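Local coordinates for Galactose/lactose metabolism regulatory protein GAL80 (Saccharomyces cerevisiae, PDB 3BTV) that represses the yeast galactose and lactose metabolic genes by binding the activator GAL4 and blocking its transcriptional activation when no inducing sugar is present, at residues Gly27-Lys32 against Ile64-Arg69; Arg156-Ile161 against Val365-Arg370; Ser230-Met235 against Leu428-Ile433; Glu242-Asp247 against Gly254-Lys259. The protein carries 1 engineered substitution. All coordinates share one frame; numbering follows the deposited sequence.

Contact 1: residues Gly27-Lys32 against Ile64-Arg69; sequences GLNAAK and IATIQR
In the Rossmann-fold part of the chain, the loop that leaves strand 21-26 passes beside the C-terminal half of helix 60-69, and A30 meets T66 where the two come closest. The backbone N of A30 donates to T66 OG1 over 3.0 Å in an almost straight bond, 176° at the hydrogen. T66 has its hydroxyl beside its own backbone N and its methyl anti to it (chi1 -66°), which turns both branches to the loop: OG1 takes the N-H while CG2 lies 3.8 Å from A30 CB. The same hydroxyl is hydrogen-bonded to the carbonyl of T62, one helical turn back, so two bonds fix its rotation. R69 runs extended along the loop and its CD also reaches A30 CB, at 3.8 Å. Its guanidinium has A30 O over the centre of one face, 3.8 Å above the plane, while NH1 lies 3.4 Å from A31 CB. The loop is shaped from within by N29, whose OD1 accepts from A31 N at 2.9 Å, the donor standing 45° out of the carbonyl plane. This Asx turn follows the first strand of a parallel sheet, where Rossmann folds characteristically place their nucleotide-binding loop.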
loop_
_atom_site.group_PDB
_atom_site.type_symbol
_atom_site.label_atom_id
_atom_site.label_comp_id
_atom_site.label_asym_id
_atom_site.label_seq_id
_atom_site.Cartn_x
_atom_site.Cartn_y
_atom_site.Cartn_z
ATOM N N GLY B 27 -31.325 20.961 -9.812
ATOM C CA GLY B 27 -31.157 19.711 -9.092
ATOM C C GLY B 27 -31.544 19.813 -7.634
ATOM O O GLY B 27 -31.257 18.916 -6.837
ATOM N N LEU B 28 -32.195 20.916 -7.281
ATOM C CA LEU B 28 -32.683 21.100 -5.919
ATOM C C LEU B 28 -34.122 20.616 -5.793
ATOM O O LEU B 28 -35.003 21.076 -6.511
ATOM C CB LEU B 28 -32.603 22.566 -5.506
ATOM C CG LEU B 28 -33.261 22.843 -4.159
ATOM C CD1 LEU B 28 -32.676 21.919 -3.086
ATOM C CD2 LEU B 28 -33.105 24.312 -3.782
ATOM N N ASN B 29 -34.356 19.685 -4.877
ATOM C CA ASN B 29 -35.692 19.149 -4.669
ATOM C C ASN B 29 -35.986 18.972 -3.188
ATOM O O ASN B 29 -35.349 18.160 -2.515
ATOM C CB ASN B 29 -35.846 17.816 -5.394
ATOM C CG ASN B 29 -37.247 17.253 -5.283
ATOM O OD1 ASN B 29 -38.046 17.681 -4.445
ATOM N ND2 ASN B 29 -37.555 16.284 -6.132
ATOM N N ALA B 30 -36.961 19.724 -2.685
ATOM C CA ALA B 30 -37.250 19.730 -1.252
ATOM C C ALA B 30 -37.633 18.357 -0.695
ATOM O O ALA B 30 -37.528 18.126 0.513
ATOM C CB ALA B 30 -38.325 20.746 -0.935
ATOM N N ALA B 31 -38.072 17.452 -1.568
ATOM C CA ALA B 31 -38.527 16.132 -1.129
ATOM C C ALA B 31 -37.541 15.006 -1.425
ATOM O O ALA B 31 -37.641 13.924 -0.850
ATOM C CB ALA B 31 -39.875 15.810 -1.741
ATOM N N LYS B 32 -36.593 15.258 -2.318
ATOM C CA LYS B 32 -35.707 14.203 -2.793
ATOM C C LYS B 32 -34.352 14.766 -3.216
ATOM O O LYS B 32 -34.239 15.943 -3.559
ATOM C CB LYS B 32 -36.367 13.465 -3.964
ATOM C CG LYS B 32 -35.742 12.120 -4.315
ATOM C CD LYS B 32 -36.555 11.394 -5.382
ATOM C CE LYS B 32 -35.954 10.037 -5.723
ATOM N NZ LYS B 32 -36.729 9.327 -6.778
ATOM N N ILE B 64 -41.728 24.361 -8.597
ATOM C CA ILE B 64 -42.782 25.132 -7.948
ATOM C C ILE B 64 -43.084 24.588 -6.556
ATOM O O ILE B 64 -43.192 25.345 -5.591
ATOM C CB ILE B 64 -44.069 25.116 -8.793
ATOM C CG1 ILE B 64 -43.910 26.038 -10.000
ATOM C CG2 ILE B 64 -45.261 25.541 -7.959
ATOM C CD1 ILE B 64 -44.833 25.712 -11.136
ATOM N N ALA B 65 -43.223 23.270 -6.460
ATOM C CA ALA B 65 -43.435 22.619 -5.175
ATOM C C ALA B 65 -42.356 23.039 -4.175
ATOM O O ALA B 65 -42.662 23.464 -3.061
ATOM C CB ALA B 65 -43.436 21.106 -5.349
ATOM N N THR B 66 -41.098 22.920 -4.590
ATOM C CA THR B 66 -39.947 23.219 -3.732
ATOM C C THR B 66 -39.909 24.687 -3.317
ATOM O O THR B 66 -39.629 25.012 -2.158
ATOM C CB THR B 66 -38.611 22.873 -4.437
ATOM O OG1 THR B 66 -38.519 21.455 -4.634
ATOM C CG2 THR B 66 -37.422 23.357 -3.608
ATOM N N ILE B 67 -40.187 25.571 -4.270
ATOM C CA ILE B 67 -40.152 27.000 -4.002
ATOM C C ILE B 67 -41.190 27.322 -2.943
ATOM O O ILE B 67 -41.036 28.262 -2.165
ATOM C CB ILE B 67 -40.430 27.828 -5.274
ATOM C CG1 ILE B 67 -39.431 27.467 -6.375
ATOM C CG2 ILE B 67 -40.356 29.315 -4.969
ATOM C CD1 ILE B 67 -39.629 28.238 -7.661
ATOM N N GLN B 68 -42.245 26.521 -2.913
ATOM C CA GLN B 68 -43.312 26.712 -1.946
ATOM C C GLN B 68 -42.963 26.025 -0.633
ATOM O O GLN B 68 -42.982 26.643 0.431
ATOM C CB GLN B 68 -44.625 26.163 -2.500
ATOM C CG GLN B 68 -45.860 26.671 -1.792
ATOM C CD GLN B 68 -47.120 26.407 -2.583
ATOM O OE1 GLN B 68 -47.085 25.743 -3.619
ATOM N NE2 GLN B 68 -48.244 26.929 -2.103
ATOM N N ARG B 69 -42.632 24.741 -0.723
ATOM C CA ARG B 69 -42.341 23.929 0.452
ATOM C C ARG B 69 -41.177 24.485 1.267
ATOM O O ARG B 69 -41.008 24.139 2.434
ATOM C CB ARG B 69 -42.065 22.481 0.037
ATOM C CG ARG B 69 -41.654 21.570 1.180
ATOM C CD ARG B 69 -41.682 20.115 0.753
ATOM N NE ARG B 69 -41.161 19.233 1.793
ATOM C CZ ARG B 69 -41.197 17.905 1.736
ATOM N NH1 ARG B 69 -41.742 17.299 0.686
ATOM N NH2 ARG B 69 -40.694 17.182 2.730
#

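Contact 2: residues Arg156-Ile161 against Val365-Arg370; sequences RKSPYI and VGNIHR
R370 has CG anti to its carbonyl carbon and then bends at chi3 (73°), a course that carries NE to the carbonyl of K157 and lays the guanidinium against the ring of P159. NE donates to K157 O over 2.8 Å. The bond lies nearly along the C=O axis at the acceptor, 173°, and is bent at the hydrogen, 131°, with the oxygen tilted from the guanidinium plane. Over one face of that group sits P159 CG, 3.5 Å from R370 NH1 and offset toward the rim, so the pyrrolidine packs on the flat cation. K157 turns CB to the helix, 3.7 Å from N367 O, and its bent chain continues past the carbonyl of R370 before NZ finds the carbonyl of G401. N367 brings its amide over S158, with OD1 3.5 Å from S158 CA; that oxygen is also hydrogen-bonded to Y361 OH, which holds the amide in place. S158 is the N-cap of helix 159-169, its OG accepting weakly from Y160 N and I161 N. The contact therefore joins the start of helix 159-169, just after the last parallel strand, 148-152, to an early turn of helix 363-380. Around it, I161 packs on helix 209-225 and H369 on helix 39-45 of the Rossmann-fold part.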
loop_
_atom_site.group_PDB
_atom_site.type_symbol
_atom_site.label_atom_id
_atom_site.label_comp_id
_atom_site.label_asym_id
_atom_site.label_seq_id
_atom_site.Cartn_x
_atom_site.Cartn_y
_atom_site.Cartn_z
ATOM N N ARG B 156 -11.356 19.915 0.420
ATOM C CA ARG B 156 -10.345 20.944 0.599
ATOM C C ARG B 156 -10.758 21.950 1.681
ATOM O O ARG B 156 -9.941 22.760 2.117
ATOM C CB ARG B 156 -10.094 21.681 -0.721
ATOM C CG ARG B 156 -9.515 20.816 -1.831
ATOM C CD ARG B 156 -9.241 21.637 -3.099
ATOM N NE ARG B 156 -8.304 20.933 -3.972
ATOM C CZ ARG B 156 -7.403 21.529 -4.745
ATOM N NH1 ARG B 156 -7.307 22.850 -4.753
ATOM N NH2 ARG B 156 -6.580 20.804 -5.492
ATOM N N LYS B 157 -12.027 21.902 2.094
ATOM C CA LYS B 157 -12.576 22.839 3.083
ATOM C C LYS B 157 -12.820 22.184 4.437
ATOM O O LYS B 157 -13.337 22.814 5.352
ATOM C CB LYS B 157 -13.905 23.437 2.595
ATOM C CG LYS B 157 -13.768 24.456 1.482
ATOM C CD LYS B 157 -12.816 25.593 1.846
ATOM C CE LYS B 157 -12.440 26.380 0.594
ATOM N NZ LYS B 157 -11.295 27.316 0.776
ATOM N N SER B 158 -12.479 20.911 4.561
ATOM C CA SER B 158 -12.590 20.237 5.850
ATOM C C SER B 158 -11.640 20.872 6.865
ATOM O O SER B 158 -10.522 21.255 6.524
ATOM C CB SER B 158 -12.260 18.754 5.716
ATOM O OG SER B 158 -11.910 18.196 6.979
ATOM N N PRO B 159 -12.080 20.978 8.124
ATOM C CA PRO B 159 -11.210 21.581 9.137
ATOM C C PRO B 159 -10.011 20.671 9.391
ATOM O O PRO B 159 -8.921 21.148 9.692
ATOM C CB PRO B 159 -12.107 21.649 10.385
ATOM C CG PRO B 159 -13.514 21.461 9.875
ATOM C CD PRO B 159 -13.386 20.582 8.673
ATOM N N TYR B 160 -10.217 19.367 9.277
ATOM C CA TYR B 160 -9.115 18.411 9.430
ATOM C C TYR B 160 -8.055 18.538 8.341
ATOM O O TYR B 160 -6.851 18.530 8.618
ATOM C CB TYR B 160 -9.660 16.993 9.459
ATOM C CG TYR B 160 -10.637 16.777 10.596
ATOM C CD1 TYR B 160 -12.012 16.728 10.370
ATOM C CD2 TYR B 160 -10.182 16.633 11.898
ATOM C CE1 TYR B 160 -12.912 16.531 11.429
ATOM C CE2 TYR B 160 -11.068 16.440 12.960
ATOM C CZ TYR B 160 -12.426 16.399 12.726
ATOM O OH TYR B 160 -13.289 16.198 13.787
ATOM N N ILE B 161 -8.511 18.645 7.100
ATOM C CA ILE B 161 -7.604 18.811 5.975
ATOM C C ILE B 161 -6.802 20.100 6.108
ATOM O O ILE B 161 -5.586 20.095 5.952
ATOM C CB ILE B 161 -8.381 18.839 4.633
ATOM C CG1 ILE B 161 -9.225 17.577 4.484
ATOM C CG2 ILE B 161 -7.435 18.973 3.459
ATOM C CD1 ILE B 161 -8.473 16.319 4.751
ATOM N N VAL B 365 -22.417 18.281 5.578
ATOM C CA VAL B 365 -22.937 19.626 5.390
ATOM C C VAL B 365 -21.881 20.668 5.741
ATOM O O VAL B 365 -21.772 21.703 5.088
ATOM C CB VAL B 365 -24.199 19.856 6.250
ATOM C CG1 VAL B 365 -25.235 18.801 5.938
ATOM C CG2 VAL B 365 -23.854 19.815 7.727
ATOM N N GLY B 366 -21.110 20.387 6.785
ATOM C CA GLY B 366 -20.048 21.278 7.205
ATOM C C GLY B 366 -19.114 21.631 6.062
ATOM O O GLY B 366 -18.873 22.805 5.780
ATOM N N ASN B 367 -18.582 20.618 5.391
ATOM C CA ASN B 367 -17.600 20.878 4.353
ATOM C C ASN B 367 -18.181 21.716 3.227
ATOM O O ASN B 367 -17.559 22.686 2.789
ATOM C CB ASN B 367 -16.981 19.581 3.843
ATOM C CG ASN B 367 -16.167 18.887 4.913
ATOM O OD1 ASN B 367 -15.953 19.447 5.980
ATOM N ND2 ASN B 367 -15.701 17.670 4.631
ATOM N N ILE B 368 -19.378 21.359 2.771
ATOM C CA ILE B 368 -20.036 22.148 1.732
ATOM C C ILE B 368 -20.336 23.556 2.242
ATOM O O ILE B 368 -20.280 24.527 1.488
ATOM C CB ILE B 368 -21.346 21.498 1.218
ATOM C CG1 ILE B 368 -21.044 20.390 0.204
ATOM C CG2 ILE B 368 -22.213 22.539 0.546
ATOM C CD1 ILE B 368 -20.480 19.133 0.824
ATOM N N HIS B 369 -20.641 23.665 3.529
ATOM C CA HIS B 369 -20.959 24.965 4.103
ATOM C C HIS B 369 -19.743 25.869 4.013
ATOM O O HIS B 369 -19.843 27.038 3.638
ATOM C CB HIS B 369 -21.383 24.825 5.564
ATOM C CG HIS B 369 -21.783 26.122 6.197
ATOM N ND1 HIS B 369 -20.920 26.875 6.964
ATOM C CD2 HIS B 369 -22.950 26.807 6.162
ATOM C CE1 HIS B 369 -21.541 27.965 7.381
ATOM N NE2 HIS B 369 -22.773 27.948 6.907
ATOM N N ARG B 370 -18.590 25.305 4.353
ATOM C CA ARG B 370 -17.345 26.059 4.417
ATOM C C ARG B 370 -16.884 26.441 3.020
ATOM O O ARG B 370 -16.159 27.420 2.836
ATOM C CB ARG B 370 -16.270 25.263 5.173
ATOM C CG ARG B 370 -16.483 25.273 6.689
ATOM C CD ARG B 370 -15.692 24.189 7.412
ATOM N NE ARG B 370 -14.255 24.473 7.462
ATOM C CZ ARG B 370 -13.585 24.806 8.565
ATOM N NH1 ARG B 370 -14.205 24.898 9.740
ATOM N NH2 ARG B 370 -12.282 25.043 8.494
#

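Contact 3: residues Ser230-Met235 against Leu428-Ile433; sequences SRINAM and LNVSNI
S230-I232 and L428-V430 run antiparallel, with R231 and N429 a non-hydrogen-bonded pair and I232 and L428 a hydrogen-bonded one. I232 N donates to L428 O at 3.0 Å, L428 N returns the bond to I232 O at 2.8 Å, and V430 N reaches S230 O at 2.9 Å. Beyond the short strand the chain turns away, and N429 directs the departure: with CG anti to the backbone N (chi1 -176°), its OD1 accepts from both S431 N and S431 OG, each at 2.9 Å and from the same face of the amide. This Asx turn leads into a type I turn from V430 to I433, and it leaves S431 OG 3.4 Å from S230 O. I232 and L428 share one face of the sheet, where I232 CG1 also meets V430 CG1 at 3.9 Å, the two side chains crossing at about a right angle. R231 and N429 stand on the other face; there R231 CB lies 3.9 Å from L428 O. Strand 428-429 is the outermost strand at this end of the mixed sheet within the chain, added to strand 229-237, whose other neighbour is strand 264-271. Helix 405-424 packs against L428 and V430, while N233 and M235 pack on T427 of the second subunit.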
loop_
_atom_site.group_PDB
_atom_site.type_symbol
_atom_site.label_atom_id
_atom_site.label_comp_id
_atom_site.label_asym_id
_atom_site.label_seq_id
_atom_site.Cartn_x
_atom_site.Cartn_y
_atom_site.Cartn_z
ATOM N N SER B 230 4.429 12.757 -9.857
ATOM C CA SER B 230 5.402 12.693 -10.936
ATOM C C SER B 230 5.115 11.445 -11.764
ATOM O O SER B 230 4.923 11.513 -12.980
ATOM C CB SER B 230 6.820 12.644 -10.352
ATOM O OG SER B 230 7.735 12.062 -11.254
ATOM N N ARG B 231 5.068 10.301 -11.091
ATOM C CA ARG B 231 4.842 9.020 -11.754
ATOM C C ARG B 231 3.784 8.227 -11.002
ATOM O O ARG B 231 3.685 8.336 -9.798
ATOM C CB ARG B 231 6.150 8.226 -11.819
ATOM C CG ARG B 231 7.255 8.948 -12.609
ATOM C CD ARG B 231 8.525 8.113 -12.774
ATOM N NE ARG B 231 8.373 7.071 -13.789
ATOM C CZ ARG B 231 9.379 6.536 -14.477
ATOM N NH1 ARG B 231 10.624 6.951 -14.270
ATOM N NH2 ARG B 231 9.138 5.592 -15.380
ATOM N N ILE B 232 2.990 7.441 -11.718
ATOM C CA ILE B 232 2.004 6.584 -11.085
ATOM C C ILE B 232 1.881 5.236 -11.779
ATOM O O ILE B 232 2.165 5.094 -12.971
ATOM C CB ILE B 232 0.613 7.230 -11.079
ATOM C CG1 ILE B 232 0.146 7.452 -12.520
ATOM C CG2 ILE B 232 0.658 8.562 -10.357
ATOM C CD1 ILE B 232 -1.276 7.059 -12.795
ATOM N N ASN B 233 1.431 4.252 -11.020
ATOM C CA ASN B 233 1.003 2.979 -11.569
ATOM C C ASN B 233 -0.265 2.547 -10.866
ATOM O O ASN B 233 -0.371 2.648 -9.645
ATOM C CB ASN B 233 2.060 1.892 -11.352
ATOM C CG ASN B 233 1.761 0.627 -12.160
ATOM O OD1 ASN B 233 2.190 0.493 -13.306
ATOM N ND2 ASN B 233 1.012 -0.297 -11.566
ATOM N N ALA B 234 -1.220 2.043 -11.626
ATOM C CA ALA B 234 -2.456 1.545 -11.037
ATOM C C ALA B 234 -2.868 0.177 -11.564
ATOM O O ALA B 234 -2.603 -0.183 -12.710
ATOM C CB ALA B 234 -3.566 2.526 -11.259
ATOM N N MET B 235 -3.535 -0.580 -10.715
ATOM C CA MET B 235 -4.243 -1.763 -11.161
ATOM C C MET B 235 -5.679 -1.626 -10.681
ATOM O O MET B 235 -5.928 -1.380 -9.492
ATOM C CB MET B 235 -3.612 -3.025 -10.596
ATOM C CG MET B 235 -2.157 -3.202 -10.984
ATOM S SD MET B 235 -1.396 -4.599 -10.131
ATOM C CE MET B 235 0.288 -4.474 -10.741
ATOM N N LEU B 428 3.128 5.477 -15.568
ATOM C CA LEU B 428 2.996 6.675 -16.381
ATOM C C LEU B 428 3.571 7.929 -15.748
ATOM O O LEU B 428 3.380 8.181 -14.549
ATOM C CB LEU B 428 1.524 6.927 -16.702
ATOM C CG LEU B 428 0.824 5.864 -17.546
ATOM C CD1 LEU B 428 -0.612 6.320 -17.890
ATOM C CD2 LEU B 428 1.653 5.624 -18.819
ATOM N N ASN B 429 4.254 8.726 -16.564
ATOM C CA ASN B 429 4.709 10.040 -16.128
ATOM C C ASN B 429 3.589 11.061 -16.267
ATOM O O ASN B 429 3.215 11.419 -17.380
ATOM C CB ASN B 429 5.928 10.492 -16.935
ATOM C CG ASN B 429 6.495 11.807 -16.442
ATOM O OD1 ASN B 429 5.782 12.799 -16.330
ATOM N ND2 ASN B 429 7.787 11.822 -16.149
ATOM N N VAL B 430 3.061 11.539 -15.139
ATOM C CA VAL B 430 1.936 12.466 -15.162
ATOM C C VAL B 430 2.358 13.878 -14.766
ATOM O O VAL B 430 1.520 14.729 -14.454
ATOM C CB VAL B 430 0.828 11.997 -14.204
ATOM C CG1 VAL B 430 0.246 10.684 -14.681
ATOM C CG2 VAL B 430 1.388 11.858 -12.795
ATOM N N SER B 431 3.660 14.117 -14.774
ATOM C CA SER B 431 4.223 15.405 -14.369
ATOM C C SER B 431 3.568 16.641 -14.999
ATOM O O SER B 431 3.451 17.676 -14.344
ATOM C CB SER B 431 5.721 15.430 -14.675
ATOM O OG SER B 431 6.389 14.384 -13.997
ATOM N N ASN B 432 3.164 16.547 -16.266
ATOM C CA ASN B 432 2.671 17.730 -16.991
ATOM C C ASN B 432 1.151 17.900 -16.996
ATOM O O ASN B 432 0.630 18.810 -17.645
ATOM C CB ASN B 432 3.206 17.748 -18.448
ATOM C CG ASN B 432 4.730 17.700 -18.511
ATOM O OD1 ASN B 432 5.421 18.059 -17.551
ATOM N ND2 ASN B 432 5.258 17.252 -19.645
ATOM N N ILE B 433 0.429 17.049 -16.273
ATOM C CA ILE B 433 -1.024 17.060 -16.407
ATOM C C ILE B 433 -1.671 18.348 -15.906
ATOM O O ILE B 433 -2.815 18.648 -16.249
ATOM C CB ILE B 433 -1.711 15.822 -15.793
ATOM C CG1 ILE B 433 -1.618 15.836 -14.268
ATOM C CG2 ILE B 433 -1.127 14.538 -16.378
ATOM C CD1 ILE B 433 -2.536 14.836 -13.617
#

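Contact 4: residues Glu242-Asp247 against Gly254-Lys259; sequences EQELID and GQRVPK
Backbone hydrogen bonds pair strand 242-246 with strand 255-258 as an antiparallel hairpin. Q243 N and V257 O, and V257 N and Q243 O, are each 2.8 Å apart, and L245 N donates to Q255 O over 2.9 Å. Between these bonds R256 CA brings its hydrogen to Q243 O, a CA-H...O contact of 3.2 Å. The ionic contact belongs to the face bearing E242, E244 and R256. E244 folds back at chi2 (-83°), which sets OE2 2.8 Å from NE of the extended R256 in a salt bridge; the nitrogen comes from above the carboxylate, whose plane stands 59° from that of the guanidinium. Apolar packing pairs L245 with V257: L245 CD2 meets V257 CG2 at 3.9 Å with the side chains at about a right angle. Nearby, K259 lays its CD against Q243 CD, 3.6 Å away, methylene on amide. Q243 NE2 binds the carbonyls of G189 and W187, its OE1 takes R192 NE, and K259 NZ donates to V261 O and forms a salt bridge with D263 OD2. Backbone bonds thus set the register beside a salt bridge at the surface, while the buried Q243 and K259, their polar ends satisfied, probably tie the hairpin to neighbouring loops and strand 191-193.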
loop_
_atom_site.group_PDB
_atom_site.type_symbol
_atom_site.label_atom_id
_atom_site.label_comp_id
_atom_site.label_asym_id
_atom_site.label_seq_id
_atom_site.Cartn_x
_atom_site.Cartn_y
_atom_site.Cartn_z
ATOM N N GLU B 242 -20.612 -9.556 -10.328
ATOM C CA GLU B 242 -22.007 -9.762 -9.930
ATOM C C GLU B 242 -22.170 -9.541 -8.434
ATOM O O GLU B 242 -21.537 -10.228 -7.626
ATOM C CB GLU B 242 -22.446 -11.195 -10.266
ATOM C CG GLU B 242 -22.406 -11.540 -11.747
ATOM C CD GLU B 242 -23.673 -11.114 -12.487
ATOM O OE1 GLU B 242 -24.766 -11.105 -11.874
ATOM O OE2 GLU B 242 -23.577 -10.790 -13.691
ATOM N N GLN B 243 -23.012 -8.582 -8.067
ATOM C CA GLN B 243 -23.250 -8.265 -6.667
ATOM C C GLN B 243 -24.550 -8.907 -6.189
ATOM O O GLN B 243 -25.479 -9.126 -6.978
ATOM C CB GLN B 243 -23.336 -6.753 -6.482
ATOM C CG GLN B 243 -22.002 -6.024 -6.611
ATOM C CD GLN B 243 -22.182 -4.544 -6.433
ATOM O OE1 GLN B 243 -23.005 -3.919 -7.122
ATOM N NE2 GLN B 243 -21.436 -3.968 -5.492
ATOM N N GLU B 244 -24.611 -9.200 -4.894
ATOM C CA GLU B 244 -25.817 -9.735 -4.273
ATOM C C GLU B 244 -26.679 -8.596 -3.784
ATOM O O GLU B 244 -26.217 -7.737 -3.032
ATOM C CB GLU B 244 -25.444 -10.609 -3.079
ATOM C CG GLU B 244 -24.646 -11.846 -3.446
ATOM C CD GLU B 244 -25.540 -12.983 -3.914
ATOM O OE1 GLU B 244 -26.778 -12.808 -3.910
ATOM O OE2 GLU B 244 -25.004 -14.055 -4.280
ATOM N N LEU B 245 -27.936 -8.585 -4.215
ATOM C CA LEU B 245 -28.894 -7.603 -3.725
ATOM C C LEU B 245 -29.169 -7.824 -2.232
ATOM O O LEU B 245 -29.311 -8.963 -1.787
ATOM C CB LEU B 245 -30.193 -7.690 -4.533
ATOM C CG LEU B 245 -30.156 -7.126 -5.956
ATOM C CD1 LEU B 245 -31.468 -7.390 -6.682
ATOM C CD2 LEU B 245 -29.870 -5.628 -5.911
ATOM N N ILE B 246 -29.231 -6.741 -1.462
ATOM C CA ILE B 246 -29.599 -6.822 -0.048
ATOM C C ILE B 246 -30.771 -5.881 0.287
ATOM O O ILE B 246 -31.022 -4.904 -0.430
ATOM C CB ILE B 246 -28.403 -6.499 0.887
ATOM C CG1 ILE B 246 -27.761 -5.161 0.506
ATOM C CG2 ILE B 246 -27.375 -7.610 0.843
ATOM C CD1 ILE B 246 -26.895 -4.551 1.602
ATOM N N ASP B 247 -31.484 -6.183 1.373
ATOM C CA ASP B 247 -32.579 -5.331 1.834
ATOM C C ASP B 247 -32.087 -4.307 2.851
ATOM O O ASP B 247 -30.893 -4.258 3.181
ATOM C CB ASP B 247 -33.715 -6.166 2.431
ATOM C CG ASP B 247 -33.320 -6.863 3.724
ATOM O OD1 ASP B 247 -32.186 -6.652 4.211
ATOM O OD2 ASP B 247 -34.150 -7.630 4.256
ATOM N N GLY B 254 -31.381 -12.950 -2.447
ATOM C CA GLY B 254 -31.240 -14.083 -3.345
ATOM C C GLY B 254 -31.347 -13.691 -4.808
ATOM O O GLY B 254 -31.910 -14.423 -5.621
ATOM N N GLN B 255 -30.811 -12.522 -5.144
ATOM C CA GLN B 255 -30.789 -12.065 -6.528
ATOM C C GLN B 255 -29.477 -11.335 -6.823
ATOM O O GLN B 255 -29.079 -10.431 -6.083
ATOM C CB GLN B 255 -32.001 -11.171 -6.825
ATOM C CG GLN B 255 -32.098 -10.707 -8.274
ATOM C CD GLN B 255 -31.914 -11.845 -9.261
ATOM O OE1 GLN B 255 -31.003 -11.822 -10.097
ATOM N NE2 GLN B 255 -32.769 -12.858 -9.157
ATOM N N ARG B 256 -28.805 -11.751 -7.895
ATOM C CA ARG B 256 -27.554 -11.127 -8.312
ATOM C C ARG B 256 -27.754 -10.111 -9.438
ATOM O O ARG B 256 -28.619 -10.287 -10.300
ATOM C CB ARG B 256 -26.550 -12.194 -8.742
ATOM C CG ARG B 256 -25.867 -12.868 -7.562
ATOM C CD ARG B 256 -24.871 -13.927 -7.999
ATOM N NE ARG B 256 -24.034 -14.320 -6.869
ATOM C CZ ARG B 256 -23.079 -15.246 -6.923
ATOM N NH1 ARG B 256 -22.842 -15.892 -8.062
ATOM N NH2 ARG B 256 -22.359 -15.529 -5.836
ATOM N N VAL B 257 -26.957 -9.046 -9.413
ATOM C CA VAL B 257 -27.007 -8.010 -10.444
ATOM C C VAL B 257 -25.597 -7.647 -10.902
ATOM O O VAL B 257 -24.651 -7.713 -10.119
ATOM C CB VAL B 257 -27.727 -6.742 -9.959
ATOM C CG1 VAL B 257 -29.251 -6.970 -9.904
ATOM C CG2 VAL B 257 -27.160 -6.271 -8.608
ATOM N N PRO B 258 -25.456 -7.249 -12.174
ATOM C CA PRO B 258 -24.121 -7.062 -12.744
ATOM C C PRO B 258 -23.523 -5.706 -12.387
ATOM O O PRO B 258 -24.240 -4.710 -12.248
ATOM C CB PRO B 258 -24.371 -7.144 -14.261
ATOM C CG PRO B 258 -25.873 -7.380 -14.434
ATOM C CD PRO B 258 -26.512 -6.957 -13.156
ATOM N N LYS B 259 -22.201 -5.679 -12.237
ATOM C CA LYS B 259 -21.486 -4.438 -11.997
ATOM C C LYS B 259 -20.367 -4.352 -13.022
ATOM O O LYS B 259 -19.605 -5.304 -13.197
ATOM C CB LYS B 259 -20.913 -4.435 -10.572
ATOM C CG LYS B 259 -20.064 -3.220 -10.204
ATOM C CD LYS B 259 -19.659 -3.236 -8.718
ATOM C CE LYS B 259 -18.668 -4.374 -8.388
ATOM N NZ LYS B 259 -17.562 -4.533 -9.404
#

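How the contacts relate
Contact 2 is the buried one, about 11 Å from the chain's centre to its own; the other three are partly buried and lie farther out, contact 4 farthest at about 28 Å. Contact 1 belongs to the Rossmann-fold part. No two contacts share a helix or strand, but strands 229-237 and 242-246 follow each other, and contact 4 is nested inside the loops closed by contacts 2 and 3. Side chains supply the bond across in contacts 1 and 2, a threonine hydroxyl accepting in one and an arginine donating in the other, whereas contacts 3 and 4 rest on antiparallel backbone bonds. Contact 4 alone has a salt bridge across its segments.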